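Local coordinates for protein anthranilate-CoA ligase (Stigmatella aurantiaca, PDB 4WV3) that belongs to the ANL superfamily of AMP-binding enzymes, pairing a large AMP-binding region with a smaller C-terminal domain, at residues M1-L6 with A188-P193; K183-A188 with C319-H324; Q197-N202 with K341-Y346; N365-S370 with T387-W392. One frame throughout, in Å; residues are numbered along the deposited sequence.

Contacts 1, 2 and 3 follow one piece of chain: strand 183-188 runs into helix 191-204, whose start meets the N-terminus (contact 1) and whose later part meets the 341-346 turn (contact 3), while the strand faces the 319-324 loop (contact 2). Contacts 1 and 2 share Ala188, with centres about 14 Å apart, and Tyr192 packs edge-to-face with Phe323. Contact 4 closes last along the chain, in the antiparallel sheet of strands 364-369 and 392-401; its centre is about 13 Å from that of contact 2, and Ser370 OG hydrogen-bonds Asn322 OD1. Contact 2 reaches the bound ligand directly, and each of the other three touches contact 2.

Contact 1: M1-L6 with A188-P193; sequences MKASDL and AHKDYP
The backbones of residues 1-6 and 188-193 come nearest at Ala3 and Lys190, whose CA atoms are 6.7 Å apart, where a short turn of the N-terminal chain lies beside the type I turn from Ala188 to Asp191 that leads into helix 191-204. Leu6 does most of the touching. With its CG beside the backbone N and anti to the carbonyl carbon (chi1 -66°), it spreads its methyls over Lys190 and Pro193: CD1 sits 3.6 Å from Lys190 CB, the two side chains crossing at about a right angle, and CD2 meets Pro193 CG at 4.0 Å. Ala3 CB is a looser neighbour, beside the methylene CD of the same lysine. Farther along, Met1 brings its sulfur alongside the helix, SD lying 4.0 Å from Pro193 O, and also touches Leu194 and Gln197.

Only the aliphatic part of Lys190 is used here. Its NZ leads away to a salt bridge with Asp191 OD1, 2.8 Å long and made on the syn side of the carboxylate, and it also hydrogen-bonds Glu371 O. Asp191 OD2 accepts Ala188 N at 2.8 Å, from well above the carboxylate plane, which ties the turn together. On the N-terminal side Asp5 OD2 takes Lys2 N at 3.0 Å, and Ala3 N reaches Glu371 OE1. The polar groups named here bond within their own segment or to Glu371, and what joins the two segments is van der Waals contact between methyl, methylene and proline atoms and the Met1 sulfur, near the protein surface.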
# COMPACT_ATOMS: atom_id res chain seq x y z
N MET A 1 -21.56 5.34 -2.34
CA MET A 1 -22.01 6.28 -3.36
C MET A 1 -21.67 5.78 -4.76
O MET A 1 -20.95 4.79 -4.92
CB MET A 1 -21.40 7.66 -3.14
CG MET A 1 -19.88 7.67 -3.13
SD MET A 1 -19.18 9.33 -3.02
CE MET A 1 -19.81 10.06 -4.53
N LYS A 2 -22.18 6.47 -5.77
CA LYS A 2 -21.94 6.11 -7.15
C LYS A 2 -21.14 7.20 -7.85
O LYS A 2 -20.99 8.30 -7.33
CB LYS A 2 -23.27 5.90 -7.88
CG LYS A 2 -23.99 4.61 -7.52
CD LYS A 2 -23.24 3.41 -8.06
CE LYS A 2 -24.17 2.23 -8.28
NZ LYS A 2 -23.48 1.09 -8.94
N ALA A 3 -20.63 6.89 -9.04
CA ALA A 3 -19.95 7.89 -9.85
C ALA A 3 -20.95 8.93 -10.34
O ALA A 3 -20.61 10.09 -10.54
CB ALA A 3 -19.25 7.24 -11.02
N SER A 4 -22.19 8.49 -10.51
CA SER A 4 -23.27 9.37 -10.97
C SER A 4 -23.65 10.41 -9.93
O SER A 4 -24.28 11.42 -10.25
CB SER A 4 -24.49 8.54 -11.38
OG SER A 4 -24.85 7.63 -10.36
N ASP A 5 -23.27 10.17 -8.67
CA ASP A 5 -23.51 11.13 -7.60
C ASP A 5 -22.55 12.30 -7.71
O ASP A 5 -22.82 13.39 -7.20
CB ASP A 5 -23.40 10.46 -6.23
CG ASP A 5 -24.50 9.45 -5.98
OD1 ASP A 5 -25.57 9.55 -6.62
OD2 ASP A 5 -24.30 8.55 -5.13
N LEU A 6 -21.43 12.08 -8.38
CA LEU A 6 -20.44 13.13 -8.59
C LEU A 6 -20.85 14.02 -9.75
O LEU A 6 -21.60 13.59 -10.63
CB LEU A 6 -19.07 12.51 -8.88
CG LEU A 6 -18.41 11.73 -7.75
CD1 LEU A 6 -17.17 11.01 -8.25
CD2 LEU A 6 -18.06 12.66 -6.59
N ALA A 188 -8.62 7.98 -12.13
CA ALA A 188 -9.34 9.21 -12.46
C ALA A 188 -9.66 10.01 -11.20
O ALA A 188 -9.53 9.51 -10.09
CB ALA A 188 -10.61 8.88 -13.22
N HIS A 189 -10.08 11.26 -11.40
CA HIS A 189 -10.46 12.13 -10.30
C HIS A 189 -11.56 11.51 -9.44
O HIS A 189 -11.55 11.65 -8.22
CB HIS A 189 -10.93 13.49 -10.82
CG HIS A 189 -9.85 14.30 -11.48
ND1 HIS A 189 -9.14 15.27 -10.81
CD2 HIS A 189 -9.37 14.28 -12.75
CE1 HIS A 189 -8.26 15.82 -11.64
NE2 HIS A 189 -8.38 15.23 -12.82
N LYS A 190 -12.49 10.82 -10.09
CA LYS A 190 -13.65 10.24 -9.40
C LYS A 190 -13.26 9.19 -8.37
O LYS A 190 -13.97 8.99 -7.39
CB LYS A 190 -14.62 9.64 -10.42
CG LYS A 190 -14.06 8.49 -11.23
CD LYS A 190 -15.14 7.80 -12.05
CE LYS A 190 -14.55 6.72 -12.94
NZ LYS A 190 -13.82 5.68 -12.16
N ASP A 191 -12.14 8.51 -8.60
CA ASP A 191 -11.73 7.40 -7.75
C ASP A 191 -11.40 7.83 -6.33
O ASP A 191 -11.54 7.04 -5.39
CB ASP A 191 -10.53 6.68 -8.37
CG ASP A 191 -10.84 6.11 -9.74
OD1 ASP A 191 -12.02 5.77 -9.98
OD2 ASP A 191 -9.91 6.00 -10.57
N TYR A 192 -10.99 9.08 -6.16
CA TYR A 192 -10.56 9.58 -4.86
C TYR A 192 -11.70 9.80 -3.85
O TYR A 192 -11.64 9.28 -2.73
CB TYR A 192 -9.66 10.81 -5.00
CG TYR A 192 -8.28 10.48 -5.52
CD1 TYR A 192 -7.19 10.47 -4.66
CD2 TYR A 192 -8.07 10.15 -6.85
CE1 TYR A 192 -5.92 10.16 -5.12
CE2 TYR A 192 -6.81 9.83 -7.31
CZ TYR A 192 -5.74 9.84 -6.44
OH TYR A 192 -4.48 9.52 -6.89
N PRO A 193 -12.75 10.56 -4.23
CA PRO A 193 -13.84 10.68 -3.25
C PRO A 193 -14.64 9.39 -3.13
O PRO A 193 -15.26 9.14 -2.10
CB PRO A 193 -14.71 11.79 -3.85
CG PRO A 193 -14.44 11.74 -5.30
CD PRO A 193 -12.99 11.38 -5.43

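Contact 2: K183-A188 with C319-H324; sequences KGIPHA and CTENFH. With 3UK (5'-O-[(S)-[(2-aminobenzoyl)oxy](hydroxy)phosphoryl]adenosine), chain C.
The GCTE sequence in this loop matches the A5 motif of ANL enzymes, and strand 183-188 begins with the closing Lys-Gly of their A3 motif; His187 and Thr320 join the two. His187 NE2 donates to Thr320 O at 2.5 Å, a length shorter than usual and not to be pressed, nearly straight (167°) and with the oxygen in the ring plane. The ring's other nitrogen, ND1, is held by Asp191 OD2, so both ends fix its rotation. Phe323 closes over one face: its CB makes a CH-pi contact, and its ring turns an edge to the imidazole in a T-shaped pair with planes at 82°.

Farther along the strand, Ile185 wedges between Thr320 and Glu321. Its CD1 lies 3.6 Å from Thr320 CB and 3.5 Å from Glu321 CD, beside the glutamate chain, which bends at chi2 (83°). Glu321 OE2 hydrogen-bonds Tyr377 OH, and water 1 links it only weakly to Lys183 NZ.

The strand thus backs the loop that meets 5'-O-[(S)-[(2-aminobenzoyl)oxy](hydroxy)phosphoryl]adenosine, or 3UK. His324 lays a ring face against 3UK C29, whereas Thr320 grips the phosphoryl oxygen twice: its N donates to 3UK O05 at 3.2 Å and its OG1 at 2.6 Å.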
# COMPACT_ATOMS: atom_id res chain seq x y z
N LYS A 183 4.15 -1.89 -13.46
CA LYS A 183 3.07 -1.49 -14.35
C LYS A 183 2.52 -0.14 -13.90
O LYS A 183 2.30 0.09 -12.71
CB LYS A 183 1.95 -2.53 -14.33
CG LYS A 183 2.40 -3.94 -14.66
CD LYS A 183 1.31 -4.96 -14.34
CE LYS A 183 0.86 -4.84 -12.89
NZ LYS A 183 2.00 -4.94 -11.93
N GLY A 184 2.31 0.75 -14.86
CA GLY A 184 1.73 2.05 -14.57
C GLY A 184 0.22 1.94 -14.40
O GLY A 184 -0.47 1.43 -15.28
N ILE A 185 -0.28 2.42 -13.27
CA ILE A 185 -1.71 2.35 -12.98
C ILE A 185 -2.31 3.74 -12.84
O ILE A 185 -2.08 4.43 -11.85
CB ILE A 185 -1.98 1.53 -11.71
CG1 ILE A 185 -1.47 0.10 -11.89
CG2 ILE A 185 -3.47 1.54 -11.37
CD1 ILE A 185 -1.61 -0.77 -10.66
N PRO A 186 -3.08 4.17 -13.86
CA PRO A 186 -3.73 5.48 -13.87
C PRO A 186 -5.10 5.46 -13.19
O PRO A 186 -5.89 4.54 -13.41
CB PRO A 186 -3.89 5.77 -15.36
CG PRO A 186 -4.04 4.42 -15.98
CD PRO A 186 -3.22 3.47 -15.15
N HIS A 187 -5.37 6.46 -12.36
CA HIS A 187 -6.67 6.61 -11.72
C HIS A 187 -7.29 7.96 -12.04
O HIS A 187 -6.59 8.96 -12.19
CB HIS A 187 -6.57 6.41 -10.21
CG HIS A 187 -6.62 4.97 -9.78
ND1 HIS A 187 -7.77 4.23 -9.81
CD2 HIS A 187 -5.65 4.15 -9.32
CE1 HIS A 187 -7.52 3.00 -9.38
NE2 HIS A 187 -6.23 2.93 -9.08
N ALA A 188 -8.62 7.98 -12.13
CA ALA A 188 -9.34 9.21 -12.46
C ALA A 188 -9.66 10.01 -11.20
O ALA A 188 -9.53 9.51 -10.09
CB ALA A 188 -10.61 8.88 -13.22
N CYS A 319 -5.90 -3.08 -3.67
CA CYS A 319 -4.86 -3.13 -4.70
C CYS A 319 -4.78 -1.78 -5.39
O CYS A 319 -5.72 -0.98 -5.32
CB CYS A 319 -5.14 -4.25 -5.71
SG CYS A 319 -6.65 -4.04 -6.68
N THR A 320 -3.66 -1.52 -6.04
CA THR A 320 -3.44 -0.24 -6.69
C THR A 320 -4.38 -0.06 -7.88
O THR A 320 -4.77 1.06 -8.22
CB THR A 320 -1.97 -0.08 -7.13
OG1 THR A 320 -1.11 -0.38 -6.02
CG2 THR A 320 -1.70 1.35 -7.60
N GLU A 321 -4.76 -1.17 -8.50
CA GLU A 321 -5.70 -1.14 -9.62
C GLU A 321 -7.08 -0.64 -9.18
O GLU A 321 -7.81 -0.04 -9.97
CB GLU A 321 -5.84 -2.53 -10.26
CG GLU A 321 -4.60 -3.00 -11.02
CD GLU A 321 -3.55 -3.62 -10.13
OE1 GLU A 321 -3.72 -3.59 -8.89
OE2 GLU A 321 -2.55 -4.15 -10.66
N ASN A 322 -7.42 -0.88 -7.92
CA ASN A 322 -8.69 -0.43 -7.36
C ASN A 322 -8.48 0.80 -6.47
O ASN A 322 -9.43 1.33 -5.90
CB ASN A 322 -9.35 -1.55 -6.55
CG ASN A 322 -10.78 -1.23 -6.16
OD1 ASN A 322 -11.58 -0.81 -6.99
ND2 ASN A 322 -11.10 -1.41 -4.88
N PHE A 323 -7.23 1.23 -6.35
CA PHE A 323 -6.90 2.37 -5.51
C PHE A 323 -6.80 1.96 -4.04
O PHE A 323 -5.77 2.15 -3.40
CB PHE A 323 -7.94 3.48 -5.68
CG PHE A 323 -7.48 4.82 -5.18
CD1 PHE A 323 -6.61 5.59 -5.94
CD2 PHE A 323 -7.91 5.31 -3.96
CE1 PHE A 323 -6.19 6.83 -5.49
CE2 PHE A 323 -7.49 6.54 -3.50
CZ PHE A 323 -6.63 7.30 -4.27
N HIS A 324 -7.88 1.40 -3.51
CA HIS A 324 -7.91 0.97 -2.11
C HIS A 324 -8.74 -0.28 -1.82
O HIS A 324 -9.10 -1.03 -2.73
CB HIS A 324 -8.37 2.14 -1.24
CG HIS A 324 -7.64 2.24 0.07
ND1 HIS A 324 -8.12 1.71 1.24
CD2 HIS A 324 -6.44 2.80 0.37
CE1 HIS A 324 -7.26 1.94 2.22
NE2 HIS A 324 -6.24 2.60 1.71
C10 3UK C . -2.20 -8.23 -1.62
C15 3UK C . -3.46 -8.45 0.51
C17 3UK C . -4.21 -10.24 1.85
C21 3UK C . -3.17 -8.83 -2.60
C26 3UK C . -3.12 -2.18 -1.21
C28 3UK C . -4.61 -1.86 0.66
O01 3UK C . -1.20 -3.63 -1.39
C02 3UK C . -2.06 -3.03 -2.00
O03 3UK C . -1.90 -2.79 -3.39
P04 3UK C . -0.75 -3.50 -4.23
O05 3UK C . -0.82 -2.99 -5.70
O06 3UK C . -0.92 -5.10 -4.24
C07 3UK C . -2.22 -5.68 -4.04
C08 3UK C . -2.03 -7.11 -3.65
O09 3UK C . -1.50 -7.19 -2.30
N11 3UK C . -2.89 -7.69 -0.50
C12 3UK C . -3.08 -6.37 -0.23
N13 3UK C . -3.77 -6.26 0.94
C14 3UK C . -4.03 -7.53 1.42
N16 3UK C . -3.57 -9.78 0.75
N18 3UK C . -4.76 -9.43 2.74
C19 3UK C . -4.70 -8.10 2.59
N20 3UK C . -5.30 -7.24 3.55
O22 3UK C . -2.60 -10.00 -3.17
C23 3UK C . -3.33 -7.81 -3.62
O24 3UK C . -3.59 -8.43 -4.90
O25 3UK C . 0.60 -3.13 -3.65
C27 3UK C . -3.65 -2.64 -0.03
C29 3UK C . -5.03 -0.60 0.13
C30 3UK C . -4.51 -0.14 -1.05
C31 3UK C . -3.55 -0.91 -1.75
N32 3UK C . -2.99 -0.43 -3.01
O HOH W 1 -0.27 -6.60 -10.07

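Contact 3: Q197-N202 with K341-Y346; sequences QLWGVN and KPVEGY
Leu198 O and Glu344 O are bridged by one water, water 2, which donates to both and is 2.8 Å from Leu198 O; its distance to Glu344 O is modelled too short to be trusted in detail. Asn202 ND2 adds a weak third bond to the same water. Beside this water the contact is apolar. Leu198 splits its methyls: CD2 rests 3.5 Å from Glu344 O, near Gly345, and CD1 makes an off-centre CH-pi contact with the Tyr346 ring, 4.2 Å from its centroid. The two side chains run obliquely to each other, and the tyrosine is held from its far end by Tyr346 OH bonding to Thr372 OG1.

Val343 fills the next place with both branches. CG1, anti to the backbone N (chi1 175°), packs on Leu198 O, while CG2 meets the edge of the indole at Trp199 CD1, 4.2 Å away. Trp199 NE1 is tied to Ser328 OG, and the ring also meets His324 of the ligand pocket.

The backbones shape the fit. Asn202 N bonds Gln197 O at 3.0 Å, a pi-type turn in helix 191-204. In the other segment, Tyr346 N closes a type II turn on Val343 O at 2.9 Å, with Gly345 at positive phi (111°). A helix with a pi-type turn thus packs on a type II beta turn just past strand 341-342, an edge strand of the large mixed sheet.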
# COMPACT_ATOMS: atom_id res chain seq x y z
N GLN A 197 -15.24 7.49 0.37
CA GLN A 197 -16.59 7.28 0.88
C GLN A 197 -16.88 5.80 1.11
O GLN A 197 -17.33 5.41 2.18
CB GLN A 197 -17.63 7.87 -0.08
CG GLN A 197 -19.05 7.83 0.45
CD GLN A 197 -19.25 8.72 1.66
OE1 GLN A 197 -18.87 9.89 1.65
NE2 GLN A 197 -19.85 8.17 2.71
N LEU A 198 -16.61 4.99 0.09
CA LEU A 198 -16.95 3.57 0.12
C LEU A 198 -16.26 2.79 1.24
O LEU A 198 -16.87 1.91 1.86
CB LEU A 198 -16.67 2.91 -1.23
CG LEU A 198 -17.57 3.34 -2.39
CD1 LEU A 198 -17.19 2.62 -3.68
CD2 LEU A 198 -19.04 3.10 -2.05
N TRP A 199 -15.00 3.10 1.51
CA TRP A 199 -14.28 2.41 2.58
C TRP A 199 -13.94 3.33 3.75
O TRP A 199 -14.18 2.97 4.91
CB TRP A 199 -13.01 1.75 2.05
CG TRP A 199 -12.29 0.97 3.10
CD1 TRP A 199 -12.50 -0.33 3.45
CD2 TRP A 199 -11.25 1.45 3.97
NE1 TRP A 199 -11.66 -0.69 4.47
CE2 TRP A 199 -10.88 0.38 4.81
CE3 TRP A 199 -10.61 2.68 4.11
CZ2 TRP A 199 -9.89 0.51 5.78
CZ3 TRP A 199 -9.62 2.80 5.07
CH2 TRP A 199 -9.27 1.72 5.89
N GLY A 200 -13.36 4.49 3.45
CA GLY A 200 -12.92 5.42 4.48
C GLY A 200 -14.01 5.81 5.46
O GLY A 200 -13.79 5.85 6.67
N VAL A 201 -15.20 6.08 4.94
CA VAL A 201 -16.33 6.50 5.77
C VAL A 201 -17.25 5.33 6.10
O VAL A 201 -17.52 5.05 7.27
CB VAL A 201 -17.14 7.61 5.08
CG1 VAL A 201 -18.36 7.97 5.91
CG2 VAL A 201 -16.27 8.83 4.84
N ASN A 202 -17.74 4.65 5.06
CA ASN A 202 -18.73 3.60 5.23
C ASN A 202 -18.24 2.36 5.99
O ASN A 202 -19.03 1.65 6.60
CB ASN A 202 -19.31 3.18 3.88
CG ASN A 202 -19.99 4.32 3.16
OD1 ASN A 202 -20.32 5.35 3.76
ND2 ASN A 202 -20.23 4.15 1.86
N LYS A 341 -15.57 -8.93 5.23
CA LYS A 341 -16.76 -9.03 4.40
C LYS A 341 -16.65 -8.08 3.20
O LYS A 341 -15.87 -7.13 3.23
CB LYS A 341 -18.00 -8.69 5.22
CG LYS A 341 -18.27 -9.64 6.38
CD LYS A 341 -18.86 -10.95 5.88
CE LYS A 341 -19.14 -11.91 7.03
NZ LYS A 341 -20.07 -11.32 8.03
N PRO A 342 -17.42 -8.35 2.13
CA PRO A 342 -17.45 -7.46 0.97
C PRO A 342 -17.86 -6.04 1.33
O PRO A 342 -18.78 -5.85 2.13
CB PRO A 342 -18.51 -8.10 0.07
CG PRO A 342 -18.50 -9.53 0.44
CD PRO A 342 -18.22 -9.57 1.91
N VAL A 343 -17.19 -5.06 0.74
CA VAL A 343 -17.52 -3.66 0.96
C VAL A 343 -18.67 -3.23 0.05
O VAL A 343 -18.63 -3.47 -1.16
CB VAL A 343 -16.30 -2.75 0.71
CG1 VAL A 343 -16.69 -1.28 0.82
CG2 VAL A 343 -15.19 -3.09 1.69
N GLU A 344 -19.69 -2.61 0.63
CA GLU A 344 -20.86 -2.17 -0.13
C GLU A 344 -20.46 -1.18 -1.22
O GLU A 344 -19.82 -0.16 -0.95
CB GLU A 344 -21.90 -1.55 0.80
CG GLU A 344 -23.15 -1.04 0.10
CD GLU A 344 -23.95 -2.16 -0.55
OE1 GLU A 344 -23.86 -3.31 -0.09
OE2 GLU A 344 -24.68 -1.87 -1.53
N GLY A 345 -20.84 -1.49 -2.46
CA GLY A 345 -20.43 -0.70 -3.61
C GLY A 345 -19.46 -1.50 -4.47
O GLY A 345 -19.31 -1.25 -5.66
N TYR A 346 -18.80 -2.46 -3.83
CA TYR A 346 -17.91 -3.38 -4.51
C TYR A 346 -18.53 -4.76 -4.58
O TYR A 346 -19.01 -5.29 -3.57
CB TYR A 346 -16.56 -3.45 -3.79
CG TYR A 346 -15.76 -2.17 -3.85
CD1 TYR A 346 -15.69 -1.42 -5.02
CD2 TYR A 346 -15.07 -1.70 -2.74
CE1 TYR A 346 -14.96 -0.25 -5.09
CE2 TYR A 346 -14.34 -0.53 -2.79
CZ TYR A 346 -14.28 0.19 -3.97
OH TYR A 346 -13.55 1.36 -4.02
O HOH W 2 -19.44 0.88 1.21

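Contact 4: N365-S370 with T387-W392; sequences NVLLRS and TFQGEW
Arg369 and Glu391 form a salt bridge, NH2 to OE2 at 2.7 Å, whose hydrogen bond is weak because it is bent to 121°. Their side chains run side by side in the same direction, yet the guanidinium and carboxylate planes stand 83° apart, so the two groups do not meet as a flat two-bond pair. Arg369 gets there with CG anti to the backbone N (chi1 -174°) and an extended chain.

Nearer the backbone, Arg369 CB sits over one face of the Trp392 indole, 3.9 Å from the centroid of the six-membered ring. The indole edge receives Leu367 O, 3.4 Å from CE3, and Leu367 CB packs on that same carbon at 3.7 Å. Leu367 CD2 reaches the amide of Gln389 through OE1. Between the backbones run two CA-H...O contacts, Trp392 CA to Leu368 O and Arg369 CA to Glu391 O, each 3.3 Å.

Gln389 to Trp392 is a type II' turn, closed by Trp392 N on Gln389 O at 3.1 Å. After helix 381-387, this turn links strand 388-389 to strand 392-401, which pairs antiparallel with 364-369; on the latter's other edge lies strand 347-351, whose Lys349 makes a cation-pi contact with Trp392.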
# COMPACT_ATOMS: atom_id res chain seq x y z
N ASN A 365 -10.46 -17.82 -7.97
CA ASN A 365 -9.82 -16.56 -8.33
C ASN A 365 -10.73 -15.38 -8.04
O ASN A 365 -11.94 -15.45 -8.25
CB ASN A 365 -9.42 -16.57 -9.81
CG ASN A 365 -8.48 -17.71 -10.15
OD1 ASN A 365 -7.27 -17.61 -9.97
ND2 ASN A 365 -9.04 -18.81 -10.65
N VAL A 366 -10.15 -14.29 -7.55
CA VAL A 366 -10.92 -13.11 -7.17
C VAL A 366 -11.23 -12.20 -8.35
O VAL A 366 -10.32 -11.70 -9.02
CB VAL A 366 -10.20 -12.30 -6.08
CG1 VAL A 366 -10.93 -10.98 -5.83
CG2 VAL A 366 -10.10 -13.10 -4.81
N LEU A 367 -12.51 -11.98 -8.60
CA LEU A 367 -12.95 -10.99 -9.58
C LEU A 367 -13.68 -9.85 -8.88
O LEU A 367 -14.67 -10.07 -8.18
CB LEU A 367 -13.84 -11.64 -10.64
CG LEU A 367 -13.11 -12.46 -11.71
CD1 LEU A 367 -14.09 -13.09 -12.68
CD2 LEU A 367 -12.10 -11.59 -12.45
N LEU A 368 -13.19 -8.64 -9.07
CA LEU A 368 -13.74 -7.47 -8.40
C LEU A 368 -14.52 -6.57 -9.35
O LEU A 368 -14.06 -6.25 -10.45
CB LEU A 368 -12.61 -6.67 -7.74
CG LEU A 368 -12.97 -5.28 -7.20
CD1 LEU A 368 -14.01 -5.38 -6.10
CD2 LEU A 368 -11.72 -4.56 -6.72
N ARG A 369 -15.71 -6.18 -8.92
CA ARG A 369 -16.53 -5.24 -9.68
C ARG A 369 -16.55 -3.90 -8.96
O ARG A 369 -17.06 -3.79 -7.85
CB ARG A 369 -17.95 -5.79 -9.83
CG ARG A 369 -18.86 -4.97 -10.72
CD ARG A 369 -20.15 -5.72 -10.99
NE ARG A 369 -21.03 -5.00 -11.91
CZ ARG A 369 -22.13 -5.53 -12.44
NH1 ARG A 369 -22.49 -6.77 -12.15
NH2 ARG A 369 -22.88 -4.80 -13.26
N SER A 370 -15.98 -2.88 -9.60
CA SER A 370 -15.76 -1.60 -8.94
C SER A 370 -15.88 -0.41 -9.89
O SER A 370 -15.59 -0.51 -11.08
CB SER A 370 -14.37 -1.59 -8.30
OG SER A 370 -13.95 -0.27 -8.01
N THR A 387 -6.03 -8.45 -17.16
CA THR A 387 -6.41 -8.05 -15.81
C THR A 387 -7.80 -7.42 -15.76
O THR A 387 -8.66 -7.85 -15.00
CB THR A 387 -5.39 -7.07 -15.21
OG1 THR A 387 -4.12 -7.72 -15.09
CG2 THR A 387 -5.84 -6.58 -13.85
N PHE A 388 -8.01 -6.39 -16.59
CA PHE A 388 -9.27 -5.67 -16.60
C PHE A 388 -10.28 -6.35 -17.52
O PHE A 388 -10.39 -6.01 -18.70
CB PHE A 388 -9.04 -4.22 -17.03
CG PHE A 388 -8.00 -3.51 -16.22
CD1 PHE A 388 -8.33 -2.87 -15.04
CD2 PHE A 388 -6.67 -3.49 -16.63
CE1 PHE A 388 -7.38 -2.22 -14.29
CE2 PHE A 388 -5.71 -2.84 -15.88
CZ PHE A 388 -6.06 -2.21 -14.71
N GLN A 389 -11.02 -7.31 -16.98
CA GLN A 389 -11.95 -8.11 -17.76
C GLN A 389 -13.36 -7.53 -17.73
O GLN A 389 -14.26 -8.08 -17.09
CB GLN A 389 -11.97 -9.55 -17.26
CG GLN A 389 -10.60 -10.20 -17.22
CD GLN A 389 -10.63 -11.57 -16.58
OE1 GLN A 389 -11.69 -12.13 -16.32
NE2 GLN A 389 -9.45 -12.12 -16.30
N GLY A 390 -13.55 -6.42 -18.43
CA GLY A 390 -14.85 -5.76 -18.49
C GLY A 390 -15.21 -5.11 -17.18
O GLY A 390 -14.49 -4.25 -16.68
N GLU A 391 -16.35 -5.52 -16.61
CA GLU A 391 -16.79 -4.99 -15.33
C GLU A 391 -16.08 -5.68 -14.17
O GLU A 391 -16.22 -5.27 -13.01
CB GLU A 391 -18.30 -5.15 -15.16
CG GLU A 391 -19.14 -4.20 -15.99
CD GLU A 391 -20.58 -4.14 -15.52
OE1 GLU A 391 -21.44 -4.79 -16.16
OE2 GLU A 391 -20.85 -3.44 -14.52
N TRP A 392 -15.32 -6.73 -14.48
CA TRP A 392 -14.64 -7.50 -13.44
C TRP A 392 -13.13 -7.31 -13.46
O TRP A 392 -12.50 -7.32 -14.52
CB TRP A 392 -14.99 -8.99 -13.57
CG TRP A 392 -16.44 -9.26 -13.34
CD1 TRP A 392 -17.40 -9.45 -14.28
CD2 TRP A 392 -17.10 -9.36 -12.07
NE1 TRP A 392 -18.62 -9.67 -13.68
CE2 TRP A 392 -18.46 -9.62 -12.32
CE3 TRP A 392 -16.67 -9.25 -10.74
CZ2 TRP A 392 -19.40 -9.78 -11.30
CZ3 TRP A 392 -17.60 -9.41 -9.73
CH2 TRP A 392 -18.95 -9.67 -10.01